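Local coordinates for urea carboxylase (Thermus thermophilus, PDB 3OEP), which is of unknown function, a KipI-KipA homologue that may bind ATP and hydrolyse a substrate, though neither activity is established, at residues Val40-Gly44 against Val114-Gly118; Val178-His182 against Pro208-Glu212. All blocks are in the same frame, centred on the assembly; numbering follows the deposited sequence.

Contact 1: residues Val40-Gly44 against Val114-Gly118; sequences VPAYG and VYALG
The backbone of Y43, just beyond the end of its strand, meets that of Y115 through one direct hydrogen bond: Y43 N gives its proton to Y115 O at 2.9 Å, nearly straight at 168°, though the donor stands above the carbonyl plane. Two residues along each chain, a water takes over between the two segments, accepting from L117 N at 3.1 Å and lying 2.6 Å from P41 O. The rest is apolar. CD1 and CE1 of the Y43 ring come against the CB of Y115, CD1 at 3.6 Å, and the two side chains cross at about a right angle. With CG of Y43 anti to its carbonyl carbon (chi1 -49°), the ring also reaches A116, where Y43 CE2 comes within 4.2 Å of A116 CB. That same methyl packs on its counterpart, A42 CB to A116 CB being 3.9 Å. Beyond the pair, F125 touches Y43 and P439 touches A42. The axes of the short segments 40-42 and 114-117 run 134° apart; the contact joins the end of strand 36-42 in the three-stranded sheet to strand 112-117 of a seven-stranded sheet in the cyclophilin-like C and D subdomain, where Y115 and A116 both face F125 in a classic beta bulge.

Contact 2: residues Val178-His182 against Pro208-Glu212; sequences VYDPH and PRPLE
An Asx turn shapes the 178-182 side of this loop-to-loop contact, which joins the loop after strand 169-174 to the one leading from strand 194-199 toward strand 221-225. D180 OD1 accepts from H182 N at 2.9 Å, and it also takes a proton from a water that in turn accepts from R209 N. H182, its CG anti to the carbonyl carbon (chi1 -67°), sends its imidazole across to the other loop. There the one N-H of H182 NE2 is shared between R209 O (2.8 Å) and P210 O (3.0 Å), both bonds weak and bent. The guanidinium of R209 lies on one face of the ring, centres 3.9 Å apart and planes tilted by 28°; a bend at chi3 (54°) folds the arginine back over it. Were H182 an alanine, the R209 and P210 carbonyls would probably lose this donor and the guanidinium its stacking surface, leaving it free to turn. Alongside, prolines and a leucine supply the apolar packing: P181 CB meets L211 CB at 4.1 Å, while P181 and P208 cross at about a right angle. Y179, whose OH is bonded to G355 O, has P208 beside its ring, and P208 CG rests 3.5 Å from Y179 O.

How the contacts relate
Contact 1 is entirely buried, whereas contact 2 is only partly so, with R209 and P210 exposed to solvent. Their centres lie 22 Å apart and their nearest atoms about 7 Å, so they do not touch, and contact 1 closes along the chain before contact 2 opens. The first sets strand against strand across two sheets; the second holds two loops flanking strand 194-199, itself a neighbour of strand 112-117 in the seven-stranded sheet. Chemistry follows place: tyrosine rings and alanine methyls dominate inside, while nearer the surface an imidazole, a guanidinium and a carboxylate join the prolines. Each contact has one water lying between its segments.

Contact 1: residues Val40-Gly44 against Val114-Gly118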
loop_
_atom_site.group_PDB
_atom_site.type_symbol
_atom_site.label_atom_id
_atom_site.label_comp_id
_atom_site.label_asym_id
_atom_site.label_seq_id
_atom_site.Cartn_x
_atom_site.Cartn_y
_atom_site.Cartn_z
ATOM N N VAL A 40 11.146 -7.631 3.635
ATOM C CA VAL A 40 10.530 -6.897 4.734
ATOM C C VAL A 40 10.734 -7.620 6.064
ATOM O O VAL A 40 10.180 -8.700 6.280
ATOM C CB VAL A 40 9.022 -6.693 4.505
ATOM C CG1 VAL A 40 8.456 -5.742 5.569
ATOM C CG2 VAL A 40 8.740 -6.145 3.094
ATOM N N PRO A 41 11.526 -7.022 6.964
ATOM C CA PRO A 41 11.685 -7.607 8.283
ATOM C C PRO A 41 10.722 -6.991 9.299
ATOM O O PRO A 41 10.431 -5.796 9.242
ATOM C CB PRO A 41 13.128 -7.262 8.622
ATOM C CG PRO A 41 13.306 -5.889 8.016
ATOM C CD PRO A 41 12.424 -5.860 6.779
ATOM N N ALA A 42 10.212 -7.810 10.207
ATOM C CA ALA A 42 9.370 -7.330 11.302
ATOM C C ALA A 42 9.503 -8.321 12.440
ATOM O O ALA A 42 9.181 -9.498 12.276
ATOM C CB ALA A 42 7.920 -7.235 10.865
ATOM N N TYR A 43 10.019 -7.860 13.577
ATOM C CA TYR A 43 10.310 -8.740 14.703
ATOM C C TYR A 43 11.203 -9.886 14.202
ATOM O O TYR A 43 12.196 -9.621 13.528
ATOM C CB TYR A 43 9.017 -9.224 15.360
ATOM C CG TYR A 43 8.068 -8.096 15.648
ATOM C CD1 TYR A 43 8.228 -7.300 16.772
ATOM C CD2 TYR A 43 7.017 -7.808 14.779
ATOM C CE1 TYR A 43 7.363 -6.246 17.028
ATOM C CE2 TYR A 43 6.151 -6.765 15.028
ATOM C CZ TYR A 43 6.330 -5.990 16.154
ATOM O OH TYR A 43 5.453 -4.965 16.391
ATOM N N GLY A 44 10.858 -11.139 14.492
ATOM C CA GLY A 44 11.690 -12.265 14.062
ATOM C C GLY A 44 11.375 -12.815 12.682
ATOM O O GLY A 44 11.831 -13.894 12.339
ATOM N N VAL A 114 13.773 -0.297 17.324
ATOM C CA VAL A 114 12.774 -0.368 16.264
ATOM C C VAL A 114 12.724 -1.800 15.731
ATOM O O VAL A 114 13.622 -2.224 15.003
ATOM C CB VAL A 114 13.090 0.594 15.093
ATOM C CG1 VAL A 114 12.032 0.465 13.999
ATOM C CG2 VAL A 114 13.185 2.038 15.597
ATOM N N TYR A 115 11.682 -2.538 16.105
ATOM C CA TYR A 115 11.507 -3.927 15.671
ATOM C C TYR A 115 10.800 -4.059 14.321
ATOM O O TYR A 115 10.936 -5.073 13.642
ATOM C CB TYR A 115 10.728 -4.715 16.723
ATOM C CG TYR A 115 11.595 -5.186 17.858
ATOM C CD1 TYR A 115 11.862 -4.360 18.940
ATOM C CD2 TYR A 115 12.172 -6.448 17.831
ATOM C CE1 TYR A 115 12.666 -4.791 19.982
ATOM C CE2 TYR A 115 12.981 -6.890 18.878
ATOM C CZ TYR A 115 13.221 -6.050 19.945
ATOM O OH TYR A 115 14.023 -6.471 20.984
ATOM N N ALA A 116 10.021 -3.047 13.958
ATOM C CA ALA A 116 9.307 -3.029 12.692
ATOM C C ALA A 116 9.036 -1.580 12.342
ATOM O O ALA A 116 9.005 -0.720 13.214
ATOM C CB ALA A 116 8.004 -3.800 12.790
ATOM N N LEU A 117 8.851 -1.325 11.056
ATOM C CA LEU A 117 8.657 0.018 10.569
ATOM C C LEU A 117 7.675 -0.073 9.439
ATOM O O LEU A 117 7.838 -0.895 8.542
ATOM C CB LEU A 117 9.975 0.599 10.063
ATOM C CG LEU A 117 10.031 2.093 9.749
ATOM C CD1 LEU A 117 10.009 2.907 11.026
ATOM C CD2 LEU A 117 11.295 2.403 8.961
ATOM N N GLY A 118 6.633 0.736 9.501
ATOM C CA GLY A 118 5.812 0.961 8.325
ATOM C C GLY A 118 4.367 0.524 8.370
ATOM O O GLY A 118 3.769 0.309 7.317
HETATM O O HOH W 1 8.788 -3.836 9.286
#

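Contact 2: residues Val178-His182 against Pro208-Glu212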
loop_
_atom_site.group_PDB
_atom_site.type_symbol
_atom_site.label_atom_id
_atom_site.label_comp_id
_atom_site.label_asym_id
_atom_site.label_seq_id
_atom_site.Cartn_x
_atom_site.Cartn_y
_atom_site.Cartn_z
ATOM N N VAL A 178 8.726 12.094 12.336
ATOM C CA VAL A 178 9.463 10.874 11.992
ATOM C C VAL A 178 9.431 10.602 10.477
ATOM O O VAL A 178 10.293 9.897 9.950
ATOM C CB VAL A 178 8.977 9.654 12.814
ATOM C CG1 VAL A 178 9.169 9.920 14.315
ATOM C CG2 VAL A 178 7.522 9.311 12.508
ATOM N N TYR A 179 8.470 11.208 9.778
ATOM C CA TYR A 179 8.309 11.020 8.340
ATOM C C TYR A 179 8.010 12.344 7.644
ATOM O O TYR A 179 7.075 13.045 8.017
ATOM C CB TYR A 179 7.181 10.023 8.077
ATOM C CG TYR A 179 6.791 9.902 6.621
ATOM C CD1 TYR A 179 7.698 9.436 5.678
ATOM C CD2 TYR A 179 5.518 10.251 6.191
ATOM C CE1 TYR A 179 7.351 9.334 4.333
ATOM C CE2 TYR A 179 5.156 10.141 4.855
ATOM C CZ TYR A 179 6.077 9.681 3.932
ATOM O OH TYR A 179 5.725 9.567 2.605
ATOM N N ASP A 180 8.809 12.685 6.639
ATOM C CA ASP A 180 8.584 13.903 5.850
ATOM C C ASP A 180 9.121 13.687 4.444
ATOM O O ASP A 180 10.329 13.728 4.237
ATOM C CB ASP A 180 9.281 15.110 6.490
ATOM C CG ASP A 180 9.058 16.412 5.709
ATOM O OD1 ASP A 180 8.475 16.384 4.605
ATOM O OD2 ASP A 180 9.473 17.475 6.213
ATOM N N PRO A 181 8.225 13.468 3.470
ATOM C CA PRO A 181 8.699 13.143 2.122
ATOM C C PRO A 181 9.393 14.295 1.388
ATOM O O PRO A 181 9.931 14.077 0.304
ATOM C CB PRO A 181 7.419 12.720 1.388
ATOM C CG PRO A 181 6.314 13.364 2.117
ATOM C CD PRO A 181 6.752 13.501 3.548
ATOM N N HIS A 182 9.392 15.494 1.970
ATOM C CA HIS A 182 10.029 16.658 1.357
ATOM C C HIS A 182 11.483 16.877 1.754
ATOM O O HIS A 182 12.196 17.602 1.065
ATOM C CB HIS A 182 9.232 17.924 1.662
ATOM C CG HIS A 182 7.891 17.948 1.005
ATOM N ND1 HIS A 182 7.700 18.415 -0.276
ATOM C CD2 HIS A 182 6.678 17.538 1.443
ATOM C CE1 HIS A 182 6.422 18.301 -0.594
ATOM N NE2 HIS A 182 5.782 17.770 0.430
ATOM N N PRO A 208 2.903 16.067 7.672
ATOM C CA PRO A 208 3.578 15.919 6.387
ATOM C C PRO A 208 2.733 16.476 5.247
ATOM O O PRO A 208 1.532 16.215 5.180
ATOM C CB PRO A 208 3.735 14.406 6.240
ATOM C CG PRO A 208 3.737 13.881 7.626
ATOM C CD PRO A 208 2.903 14.814 8.448
ATOM N N ARG A 209 3.362 17.250 4.375
ATOM C CA ARG A 209 2.684 17.822 3.227
ATOM C C ARG A 209 2.815 16.868 2.035
ATOM O O ARG A 209 3.876 16.287 1.846
ATOM C CB ARG A 209 3.311 19.173 2.905
ATOM C CG ARG A 209 2.618 19.934 1.811
ATOM C CD ARG A 209 3.041 21.391 1.821
ATOM N NE ARG A 209 4.495 21.553 1.764
ATOM C CZ ARG A 209 5.229 21.514 0.651
ATOM N NH1 ARG A 209 4.665 21.310 -0.535
ATOM N NH2 ARG A 209 6.545 21.676 0.726
ATOM N N PRO A 210 1.743 16.694 1.237
ATOM C CA PRO A 210 1.848 15.783 0.092
ATOM C C PRO A 210 2.999 16.136 -0.851
ATOM O O PRO A 210 3.269 17.319 -1.079
ATOM C CB PRO A 210 0.493 15.939 -0.613
ATOM C CG PRO A 210 -0.430 16.411 0.453
ATOM C CD PRO A 210 0.389 17.270 1.351
ATOM N N LEU A 211 3.688 15.112 -1.350
ATOM C CA LEU A 211 4.793 15.297 -2.288
ATOM C C LEU A 211 4.242 15.241 -3.703
ATOM O O LEU A 211 3.654 14.245 -4.091
ATOM C CB LEU A 211 5.851 14.207 -2.109
ATOM C CG LEU A 211 7.067 14.259 -3.045
ATOM C CD1 LEU A 211 7.890 15.523 -2.813
ATOM C CD2 LEU A 211 7.937 13.019 -2.884
ATOM N N GLU A 212 4.435 16.317 -4.464
ATOM C CA GLU A 212 4.009 16.359 -5.864
ATOM C C GLU A 212 4.961 15.556 -6.740
ATOM O O GLU A 212 6.176 15.762 -6.699
ATOM C CB GLU A 212 3.960 17.807 -6.367
ATOM C CG GLU A 212 2.765 18.604 -5.865
ATOM C CD GLU A 212 1.476 18.322 -6.633
ATOM O OE1 GLU A 212 1.528 17.720 -7.728
ATOM O OE2 GLU A 212 0.399 18.717 -6.136
HETATM O O HOH W 2 6.208 17.890 4.736
#